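Side-chain contacts in insulinase family protease (Yersinia pestis, PDB 3GO9), which is a predicted protease of the insulinase (M16) family, with bound zinc ions, whose activity and substrates remain uncertain: residues Lys372-Gln375 and Leu376-Leu379; Glu451-Val454 and Lys455-Gln458; Gln201-Gln204 and Gln205-Pro209. All blocks are in the same frame, centred on the assembly; numbering follows the deposited sequence. Where two conformers were deposited one is given.

Contact 1. Residues Lys372-Gln375 and Leu376-Leu379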
ATOM      1  N   LYS A 372       2.678 -18.919  15.714  1.00 19.10           N
ATOM      2  CA  LYS A 372       1.722 -18.602  14.627  1.00 18.54           C
ATOM      3  C   LYS A 372       0.332 -19.122  14.969  1.00 18.16           C
ATOM      4  O   LYS A 372      -0.680 -18.518  14.635  1.00 16.47           O
ATOM      5  CB  LYS A 372       2.218 -19.206  13.292  1.00 18.91           C
ATOM      6  CG  LYS A 372       3.559 -18.675  12.763  1.00 18.81           C
ATOM      7  CD  LYS A 372       3.744 -17.155  12.771  1.00 21.69           C
ATOM      8  CE  LYS A 372       2.790 -16.453  11.869  1.00 23.90           C
ATOM      9  NZ  LYS A 372       3.039 -14.987  11.933  1.00 23.57           N
ATOM     10  N   ASN A 373       0.285 -20.249  15.661  1.00 18.25           N
ATOM     11  CA  ASN A 373      -0.982 -20.801  16.139  1.00 18.37           C
ATOM     12  C   ASN A 373      -1.616 -19.890  17.191  1.00 19.06           C
ATOM     13  O   ASN A 373      -2.845 -19.684  17.206  1.00 17.27           O
ATOM     14  CB  ASN A 373      -0.803 -22.244  16.672  1.00 19.22           C
ATOM     15  CG  ASN A 373      -0.985 -23.313  15.556  1.00 21.93           C
ATOM     16  OD1 ASN A 373      -2.026 -23.353  14.872  1.00 23.78           O
ATOM     17  ND2 ASN A 373       0.019 -24.166  15.381  1.00 21.53           N
ATOM     18  N   ASP A 374      -0.769 -19.295  18.030  1.00 19.69           N
ATOM     19  CA  ASP A 374      -1.261 -18.313  19.006  1.00 20.80           C
ATOM     20  C   ASP A 374      -1.914 -17.116  18.317  1.00 20.60           C
ATOM     21  O   ASP A 374      -3.036 -16.729  18.632  1.00 19.63           O
ATOM     22  CB  ASP A 374      -0.119 -17.824  19.906  1.00 21.93           C
ATOM     23  CG  ASP A 374      -0.628 -16.919  21.040  1.00 25.92           C
ATOM     24  OD1 ASP A 374      -1.487 -17.392  21.815  1.00 29.06           O
ATOM     25  OD2 ASP A 374      -0.179 -15.762  21.131  1.00 30.88           O
ATOM     26  N   GLN A 375      -1.212 -16.558  17.350  1.00 19.39           N
ATOM     27  CA  GLN A 375      -1.731 -15.434  16.581  1.00 20.18           C
ATOM     28  C   GLN A 375      -3.038 -15.745  15.899  1.00 19.24           C
ATOM     29  O   GLN A 375      -3.946 -14.946  15.929  1.00 18.10           O
ATOM     30  CB  GLN A 375      -0.722 -14.991  15.567  1.00 20.93           C
ATOM     31  CG  GLN A 375       0.614 -14.600  16.193  1.00 23.46           C
ATOM     32  CD  GLN A 375       1.699 -14.427  15.147  1.00 29.91           C
ATOM     33  OE1 GLN A 375       1.418 -14.332  13.948  1.00 32.38           O
ATOM     34  NE2 GLN A 375       2.946 -14.371  15.600  1.00 34.36           N
ATOM     35  N   LEU A 376      -3.175 -16.941  15.322  1.00 18.51           N
ATOM     36  CA  LEU A 376      -4.436 -17.326  14.725  1.00 17.62           C
ATOM     37  C   LEU A 376      -5.541 -17.449  15.761  1.00 18.76           C
ATOM     38  O   LEU A 376      -6.683 -17.105  15.496  1.00 18.48           O
ATOM     39  CB  LEU A 376      -4.281 -18.641  13.948  1.00 17.64           C
ATOM     40  CG  LEU A 376      -5.529 -19.161  13.247  1.00 16.60           C
ATOM     41  CD1 LEU A 376      -6.055 -18.175  12.226  1.00 15.12           C
ATOM     42  CD2 LEU A 376      -5.194 -20.510  12.599  1.00 15.86           C
ATOM     43  N   SER A 377      -5.206 -17.913  16.960  1.00 19.88           N
ATOM     44  CA  SER A 377      -6.236 -18.094  17.989  1.00 20.07           C
ATOM     45  C   SER A 377      -6.799 -16.715  18.381  1.00 20.51           C
ATOM     46  O   SER A 377      -7.950 -16.617  18.825  1.00 21.21           O
ATOM     47  CB  SER A 377      -5.685 -18.859  19.200  1.00 20.41           C
ATOM     48  OG  SER A 377      -4.831 -18.052  20.022  1.00 23.52           O
ATOM     49  N   LYS A 378      -5.990 -15.688  18.159  1.00 20.75           N
ATOM     50  CA  LYS A 378      -6.306 -14.288  18.517  1.00 21.00           C
ATOM     51  C   LYS A 378      -7.013 -13.525  17.372  1.00 20.36           C
ATOM     52  O   LYS A 378      -7.368 -12.355  17.549  1.00 19.90           O
ATOM     53  CB  LYS A 378      -5.021 -13.533  18.914  1.00 21.40           C
ATOM     54  CG  LYS A 378      -4.203 -14.136  20.103  1.00 26.11           C
ATOM     55  CD  LYS A 378      -4.887 -14.097  21.458  1.00 29.66           C
ATOM     56  CE  LYS A 378      -3.988 -14.718  22.612  1.00 30.63           C
ATOM     57  NZ  LYS A 378      -2.547 -14.208  22.618  1.00 32.01           N
ATOM     58  N   LEU A 379      -7.215 -14.170  16.218  1.00 19.03           N
ATOM     59  CA  LEU A 379      -7.832 -13.543  15.036  0.60 19.53           C
ATOM     60  C   LEU A 379      -9.022 -12.624  15.331  1.00 18.91           C
ATOM     61  O   LEU A 379      -9.052 -11.453  14.905  1.00 18.99           O
ATOM     62  CB  LEU A 379      -8.287 -14.627  14.033  0.60 20.72           C
ATOM     63  CG  LEU A 379      -8.846 -14.124  12.700  0.60 21.49           C
ATOM     64  CD1 LEU A 379      -7.754 -13.364  11.955  0.60 24.40           C
ATOM     65  CD2 LEU A 379      -9.404 -15.275  11.852  0.60 23.39           C
TER

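Contact 2. Residues Glu451-Val454 and Lys455-Gln458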
ATOM      1  N   GLU A 451      31.996   7.739  -0.811  1.00 27.92           N
ATOM      2  CA  GLU A 451      31.324   6.633  -1.477  1.00 27.98           C
ATOM      3  C   GLU A 451      31.975   5.319  -1.119  1.00 25.73           C
ATOM      4  O   GLU A 451      33.204   5.176  -1.171  1.00 25.98           O
ATOM      5  CB  GLU A 451      31.313   6.817  -2.995  1.00 28.98           C
ATOM      6  CG  GLU A 451      30.451   5.786  -3.703  1.00 32.06           C
ATOM      7  CD  GLU A 451      30.163   6.128  -5.153  1.00 36.18           C
ATOM      8  OE1 GLU A 451      30.931   6.903  -5.768  1.00 40.38           O
ATOM      9  OE2 GLU A 451      29.154   5.611  -5.671  1.00 38.39           O
ATOM     10  N   VAL A 452      31.142   4.352  -0.727  1.00 23.54           N
ATOM     11  CA  VAL A 452      31.596   2.986  -0.507  1.00 21.75           C
ATOM     12  C   VAL A 452      31.638   2.295  -1.866  1.00 21.17           C
ATOM     13  O   VAL A 452      30.748   2.476  -2.703  1.00 20.83           O
ATOM     14  CB  VAL A 452      30.651   2.199   0.436  1.00 21.40           C
ATOM     15  CG1 VAL A 452      30.956   0.723   0.412  1.00 20.21           C
ATOM     16  CG2 VAL A 452      30.710   2.765   1.856  1.00 21.24           C
ATOM     17  N   ASN A 453      32.692   1.523  -2.078  1.00 21.74           N
ATOM     18  CA  ASN A 453      32.847   0.696  -3.267  1.00 22.12           C
ATOM     19  C   ASN A 453      31.959  -0.517  -3.118  1.00 20.98           C
ATOM     20  O   ASN A 453      32.324  -1.464  -2.415  1.00 21.84           O
ATOM     21  CB  ASN A 453      34.320   0.267  -3.396  1.00 22.75           C
ATOM     22  CG  ASN A 453      34.582  -0.589  -4.606  1.00 25.14           C
ATOM     23  OD1 ASN A 453      33.708  -1.305  -5.093  1.00 26.65           O
ATOM     24  ND2 ASN A 453      35.813  -0.527  -5.101  1.00 29.66           N
ATOM     25  N   VAL A 454      30.780  -0.493  -3.738  1.00 21.33           N
ATOM     26  CA  VAL A 454      29.814  -1.563  -3.534  1.00 21.04           C
ATOM     27  C   VAL A 454      30.158  -2.817  -4.327  1.00 21.71           C
ATOM     28  O   VAL A 454      29.685  -3.877  -4.020  1.00 21.62           O
ATOM     29  CB  VAL A 454      28.343  -1.127  -3.797  1.00 20.69           C
ATOM     30  CG1 VAL A 454      27.928  -0.105  -2.773  1.00 21.05           C
ATOM     31  CG2 VAL A 454      28.140  -0.569  -5.196  1.00 21.55           C
ATOM     32  N   LYS A 455      31.004  -2.692  -5.337  1.00 22.87           N
ATOM     33  CA  LYS A 455      31.501  -3.870  -6.024  1.00 23.52           C
ATOM     34  C   LYS A 455      32.368  -4.685  -5.085  1.00 22.80           C
ATOM     35  O   LYS A 455      32.228  -5.898  -5.023  1.00 22.21           O
ATOM     36  CB  LYS A 455      32.233  -3.468  -7.309  1.00 24.46           C
ATOM     37  CG  LYS A 455      31.299  -2.746  -8.306  1.00 26.99           C
ATOM     38  CD  LYS A 455      31.975  -2.339  -9.604  1.00 30.81           C
ATOM     39  CE  LYS A 455      31.207  -1.177 -10.280  1.00 32.55           C
ATOM     40  NZ  LYS A 455      31.357  -1.091 -11.781  1.00 32.15           N
ATOM     41  N   ALA A 456      33.245  -4.025  -4.324  1.00 22.90           N
ATOM     42  CA  ALA A 456      34.071  -4.707  -3.332  1.00 22.47           C
ATOM     43  C   ALA A 456      33.192  -5.344  -2.256  1.00 22.16           C
ATOM     44  O   ALA A 456      33.458  -6.441  -1.775  1.00 22.16           O
ATOM     45  CB  ALA A 456      35.060  -3.753  -2.684  1.00 23.42           C
ATOM     46  N   LEU A 457      32.164  -4.621  -1.844  1.00 21.34           N
ATOM     47  CA  LEU A 457      31.275  -5.113  -0.803  1.00 20.58           C
ATOM     48  C   LEU A 457      30.581  -6.381  -1.310  1.00 19.39           C
ATOM     49  O   LEU A 457      30.458  -7.371  -0.588  1.00 18.25           O
ATOM     50  CB  LEU A 457      30.265  -4.017  -0.451  1.00 21.36           C
ATOM     51  CG  LEU A 457      29.450  -4.197   0.813  1.00 22.34           C
ATOM     52  CD1 LEU A 457      30.334  -4.196   2.068  1.00 23.78           C
ATOM     53  CD2 LEU A 457      28.379  -3.103   0.889  1.00 25.87           C
ATOM     54  N   GLN A 458      30.168  -6.341  -2.580  1.00 19.49           N
ATOM     55  CA  GLN A 458      29.530  -7.461  -3.245  1.00 18.21           C
ATOM     56  C   GLN A 458      30.430  -8.694  -3.295  1.00 18.19           C
ATOM     57  O   GLN A 458      29.939  -9.794  -3.131  1.00 17.14           O
ATOM     58  CB  GLN A 458      29.115  -7.099  -4.677  1.00 18.17           C
ATOM     59  CG  GLN A 458      28.395  -8.212  -5.462  1.00 19.43           C
ATOM     60  CD  GLN A 458      26.947  -8.398  -5.091  1.00 19.37           C
ATOM     61  OE1 GLN A 458      26.141  -7.467  -5.220  1.00 21.93           O
ATOM     62  NE2 GLN A 458      26.597  -9.592  -4.627  1.00 20.87           N
TER

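Contact 3. Residues Gln201-Gln204 and Gln205-Pro209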
ATOM      1  N   GLN A 201     -11.188  20.792 -19.057  1.00 13.64           N
ATOM      2  CA  GLN A 201     -11.356  19.731 -20.033  1.00 14.01           C
ATOM      3  C   GLN A 201     -10.718  18.438 -19.535  1.00 12.78           C
ATOM      4  O   GLN A 201     -11.309  17.346 -19.640  1.00 13.14           O
ATOM      5  CB  GLN A 201     -10.743  20.154 -21.362  1.00 14.66           C
ATOM      6  CG  GLN A 201     -11.573  21.236 -22.001  1.00 19.15           C
ATOM      7  CD  GLN A 201     -11.050  21.642 -23.372  1.00 24.83           C
ATOM      8  OE1 GLN A 201      -9.852  21.922 -23.554  1.00 27.57           O
ATOM      9  NE2 GLN A 201     -11.958  21.682 -24.348  1.00 29.95           N
ATOM     10  N   PHE A 202      -9.552  18.564 -18.910  1.00 11.37           N
ATOM     11  CA  PHE A 202      -8.865  17.407 -18.312  1.00  9.67           C
ATOM     12  C   PHE A 202      -9.721  16.785 -17.236  1.00  9.38           C
ATOM     13  O   PHE A 202      -9.900  15.585 -17.176  1.00  9.28           O
ATOM     14  CB  PHE A 202      -7.500  17.831 -17.751  1.00  9.28           C
ATOM     15  CG  PHE A 202      -6.755  16.758 -17.040  1.00  9.91           C
ATOM     16  CD1 PHE A 202      -5.859  15.912 -17.699  1.00  8.57           C
ATOM     17  CD2 PHE A 202      -6.845  16.631 -15.688  1.00  8.21           C
ATOM     18  CE1 PHE A 202      -5.166  14.945 -17.014  1.00 11.41           C
ATOM     19  CE2 PHE A 202      -6.172  15.654 -15.012  1.00 10.33           C
ATOM     20  CZ  PHE A 202      -5.307  14.819 -15.663  1.00 10.64           C
ATOM     21  N   TYR A 203     -10.248  17.625 -16.355  1.00 10.54           N
ATOM     22  CA  TYR A 203     -11.126  17.160 -15.294  1.00  9.47           C
ATOM     23  C   TYR A 203     -12.321  16.405 -15.826  1.00 10.43           C
ATOM     24  O   TYR A 203     -12.650  15.305 -15.341  1.00 10.75           O
ATOM     25  CB  TYR A 203     -11.612  18.352 -14.520  1.00  9.66           C
ATOM     26  CG  TYR A 203     -12.739  18.086 -13.564  1.00  9.47           C
ATOM     27  CD1 TYR A 203     -12.540  17.332 -12.453  1.00 10.30           C
ATOM     28  CD2 TYR A 203     -13.971  18.661 -13.763  1.00  8.11           C
ATOM     29  CE1 TYR A 203     -13.560  17.044 -11.560  1.00 11.76           C
ATOM     30  CE2 TYR A 203     -15.010  18.435 -12.875  1.00  9.12           C
ATOM     31  CZ  TYR A 203     -14.801  17.629 -11.757  1.00  9.57           C
ATOM     32  OH  TYR A 203     -15.859  17.426 -10.880  1.00  9.98           O
ATOM     33  N   GLN A 204     -12.929  16.944 -16.850  1.00 10.20           N
ATOM     34  CA  GLN A 204     -14.149  16.298 -17.410  1.00 12.72           C
ATOM     35  C   GLN A 204     -13.831  15.000 -18.132  1.00 12.89           C
ATOM     36  O   GLN A 204     -14.617  14.066 -18.071  1.00 13.26           O
ATOM     37  CB  GLN A 204     -14.915  17.264 -18.307  1.00 14.47           C
ATOM     38  CG  GLN A 204     -15.594  18.299 -17.460  1.00 17.81           C
ATOM     39  CD  GLN A 204     -16.193  19.437 -18.239  1.00 22.22           C
ATOM     40  OE1 GLN A 204     -15.802  19.725 -19.365  1.00 26.41           O
ATOM     41  NE2 GLN A 204     -17.137  20.129 -17.601  1.00 29.48           N
ATOM     42  N   GLN A 205     -12.681  14.949 -18.794  1.00 11.98           N
ATOM     43  CA  GLN A 205     -12.216  13.758 -19.492  1.00 12.29           C
ATOM     44  C   GLN A 205     -11.951  12.605 -18.538  1.00 11.77           C
ATOM     45  O   GLN A 205     -12.280  11.424 -18.833  1.00 13.30           O
ATOM     46  CB  GLN A 205     -10.939  14.035 -20.323  1.00 13.20           C
ATOM     47  CG  GLN A 205     -10.428  12.796 -21.034  1.00 17.39           C
ATOM     48  CD  GLN A 205      -9.265  13.089 -21.989  1.00 23.35           C
ATOM     49  OE1 GLN A 205      -8.916  14.242 -22.241  1.00 30.29           O
ATOM     50  NE2 GLN A 205      -8.657  12.042 -22.503  1.00 25.62           N
ATOM     51  N   TRP A 206     -11.317  12.913 -17.398  1.00  9.77           N
ATOM     52  CA  TRP A 206     -10.775  11.869 -16.569  1.00 10.08           C
ATOM     53  C   TRP A 206     -11.566  11.630 -15.279  1.00  9.08           C
ATOM     54  O   TRP A 206     -11.468  10.543 -14.717  1.00 10.49           O
ATOM     55  CB  TRP A 206      -9.306  12.148 -16.268  1.00 10.49           C
ATOM     56  CG  TRP A 206      -8.470  12.120 -17.465  1.00  9.20           C
ATOM     57  CD1 TRP A 206      -7.954  13.197 -18.098  1.00 12.33           C
ATOM     58  CD2 TRP A 206      -8.057  10.973 -18.230  1.00 10.68           C
ATOM     59  NE1 TRP A 206      -7.238  12.809 -19.218  1.00 13.92           N
ATOM     60  CE2 TRP A 206      -7.265  11.450 -19.302  1.00 11.07           C
ATOM     61  CE3 TRP A 206      -8.252   9.598 -18.104  1.00 13.00           C
ATOM     62  CZ2 TRP A 206      -6.671  10.604 -20.226  1.00 13.55           C
ATOM     63  CZ3 TRP A 206      -7.647   8.740 -19.036  1.00 18.48           C
ATOM     64  CH2 TRP A 206      -6.860   9.256 -20.086  1.00 15.11           C
ATOM     65  N   TYR A 207     -12.407  12.553 -14.847  1.00  8.77           N
ATOM     66  CA  TYR A 207     -13.257  12.291 -13.659  1.00  8.98           C
ATOM     67  C   TYR A 207     -14.611  11.800 -14.157  1.00 10.34           C
ATOM     68  O   TYR A 207     -15.546  12.591 -14.323  1.00 11.05           O
ATOM     69  CB  TYR A 207     -13.391  13.521 -12.776  1.00 10.17           C
ATOM     70  CG  TYR A 207     -12.299  13.696 -11.727  1.00  9.91           C
ATOM     71  CD1 TYR A 207     -10.946  13.731 -12.068  1.00 10.33           C
ATOM     72  CD2 TYR A 207     -12.618  13.902 -10.374  1.00  8.27           C
ATOM     73  CE1 TYR A 207      -9.970  13.901 -11.116  1.00  8.87           C
ATOM     74  CE2 TYR A 207     -11.656  14.085  -9.399  1.00  9.62           C
ATOM     75  CZ  TYR A 207     -10.307  14.079  -9.768  1.00  8.90           C
ATOM     76  OH  TYR A 207      -9.338  14.277  -8.778  1.00 10.82           O
ATOM     77  N   THR A 208     -14.648  10.497 -14.451  1.00 10.02           N
ATOM     78  CA  THR A 208     -15.843   9.801 -14.926  1.00 10.56           C
ATOM     79  C   THR A 208     -16.240   8.726 -13.890  1.00  8.64           C
ATOM     80  O   THR A 208     -15.355   8.157 -13.211  1.00  8.75           O
ATOM     81  CB  THR A 208     -15.627   9.184 -16.329  1.00  9.45           C
ATOM     82  OG1 THR A 208     -14.528   8.280 -16.297  1.00 11.69           O
ATOM     83  CG2 THR A 208     -15.256  10.319 -17.360  1.00 12.65           C
ATOM     84  N   PRO A 209     -17.552   8.430 -13.743  1.00  8.44           N
ATOM     85  CA  PRO A 209     -18.016   7.577 -12.628  1.00  7.23           C
ATOM     86  C   PRO A 209     -17.515   6.165 -12.732  1.00  8.42           C
ATOM     87  O   PRO A 209     -17.353   5.472 -11.718  1.00  9.32           O
ATOM     88  CB  PRO A 209     -19.541   7.660 -12.688  1.00  7.86           C
ATOM     89  CG  PRO A 209     -19.856   8.295 -14.048  1.00  6.51           C
ATOM     90  CD  PRO A 209     -18.653   9.164 -14.356  1.00  8.37           C
TER
HETATM   91  O   HOH W   1     -17.019  13.744 -16.723  1.00 22.31           O

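Contact 1. Residues Lys372-Gln375 and Leu376-Leu379
The carbonyl oxygen D374 O is held by two donors of the following turn, one of them weak. The shorter bond comes from the hydroxyl S377 OG, 2.6 Å from D374 O and placed in the carbonyl plane on a lone pair of that oxygen. The torsion behind it, chi1 75°, holds the hydroxyl between the backbone N and carbonyl carbon of S377. K378 N adds a weak bond to D374 O and another weak one to Q375 O, a shared donor where helix 362-377 runs out. The main-chain ladder is still regular one step earlier, with S377 N 3.0 Å from N373 O.

At the exposed K378 an i to i+4 salt bridge reaches back to D374. The lysine chain bends at chi2 and chi4, passes CG 3.2 Å from D374 O, and brings NZ to the syn side of the carboxylate, 3.2 Å from OD2 of D374 and 25° out of its plane. K372 folds so that its NZ donates to Q375 OE1 at 2.7 Å and also forms a salt bridge with E297. L376 is buried, its side chain against R415 and Q416 of helix 408-421, while N373 OD1 accepts from Q416 NE2.

Contact 2. Residues Glu451-Val454 and Lys455-Gln458
N453 caps the N-terminus of helix 454-465 with its side-chain amide: A456 N donates to N453 OD1 at 2.9 Å. This is the N-cap bond, nearly straight at the hydrogen (165°), but the donor stands 56° above the amide plane, away from the lone pairs of OD1. With CG anti to the backbone N (chi1 -180°), the N453 amide is carried forward over the first turn. An oxygen in this place gives A456 N an acceptor where no preceding turn could supply one, and its partial negative charge would suit the positive end of the helix dipole.

The main chain of N453 takes part as well, its O accepting from L457 N at 3.2 Å. One residue on, Q458 N bonds to V454 O at 2.9 Å.

The V454 side chain leaves the helix start to pack on P256, S258 and L443, and L457 is buried against T342 and M345, so the helix start packs on strands 257-261 and 440-446 through V454 and on helix 341-358 through L457. Under the cap, the methyl A456 CB rests 3.7 Å from both CG and OD1 of N453.

Contact 3. Residues Gln201-Gln204 and Gln205-Pro209
F202 with W206 and Y203 with Y207 form two i to i+4 aromatic pairs on the last turn of helix 196-206, where the chain leaves the helix through an inverse gamma turn centred on Y207. Both pairs are oblique. In the first, the indole brings the CD1 corner of its five-membered ring over one face of the F202 ring, offset toward the rim, with W206 CD1 3.5 Å from F202 CD1; the planes meet at 49°. One face of the indole also carries Q205 NE2, 3.0 Å above the W206 ring plane and toward its rim. In the second, the tyrosine rings are inclined at 45°, and Y203 lays CD1 over one face of Y207 while its CE1 lies 3.5 Å from CD2 of Y207. F202 and Y203 both carry CG anti to the backbone N, which swings their rings forward along the helix to the residues one turn later. L74 touches F202, Y203 and Y207, so these three side chains are buried against helix 70-80, while W206 stays partly exposed.

The tyrosine hydroxyls reach other parts of the chain: Y203 OH bonds to T138 O and L142 N, and Y207 OH to the hydroxyl of Y116.

In the main chain, W206 N donates to F202 O at 3.0 Å and weakly to Y203 O, whose stronger donor is Y207 N at 2.8 Å. F202 O also lies near the indole plane at its edge, 3.2 Å from CD1 of W206. At the helix end W206 O accepts from R240 NH2, and beyond it T208 OG1 bonds to D210 OD1. A water lies 2.8 Å from Q204 O and 3.0 Å from Y207 O and can donate to either, though other acceptors compete for its protons.

Along the chain contact 3 comes first, then contact 1, then contact 2, and none touches another: their centres are 43 to 49 Å apart. Contacts 3 and 1 are both at helix C-termini, of 196-206 and 362-377, on opposite sides of the chain's centre, whereas contact 2 marks the start of helix 454-465. Contact 3 precedes strand 212-218 of the seven-stranded sheet, and contact 2 follows strand 440-446 of the five-stranded one. Contact 1 belongs to the helical region that comes between strands 327-336 and 440-446 in sequence. Each helix end thus has its own local set of bonds, at three widely separated points of an M16-type fold.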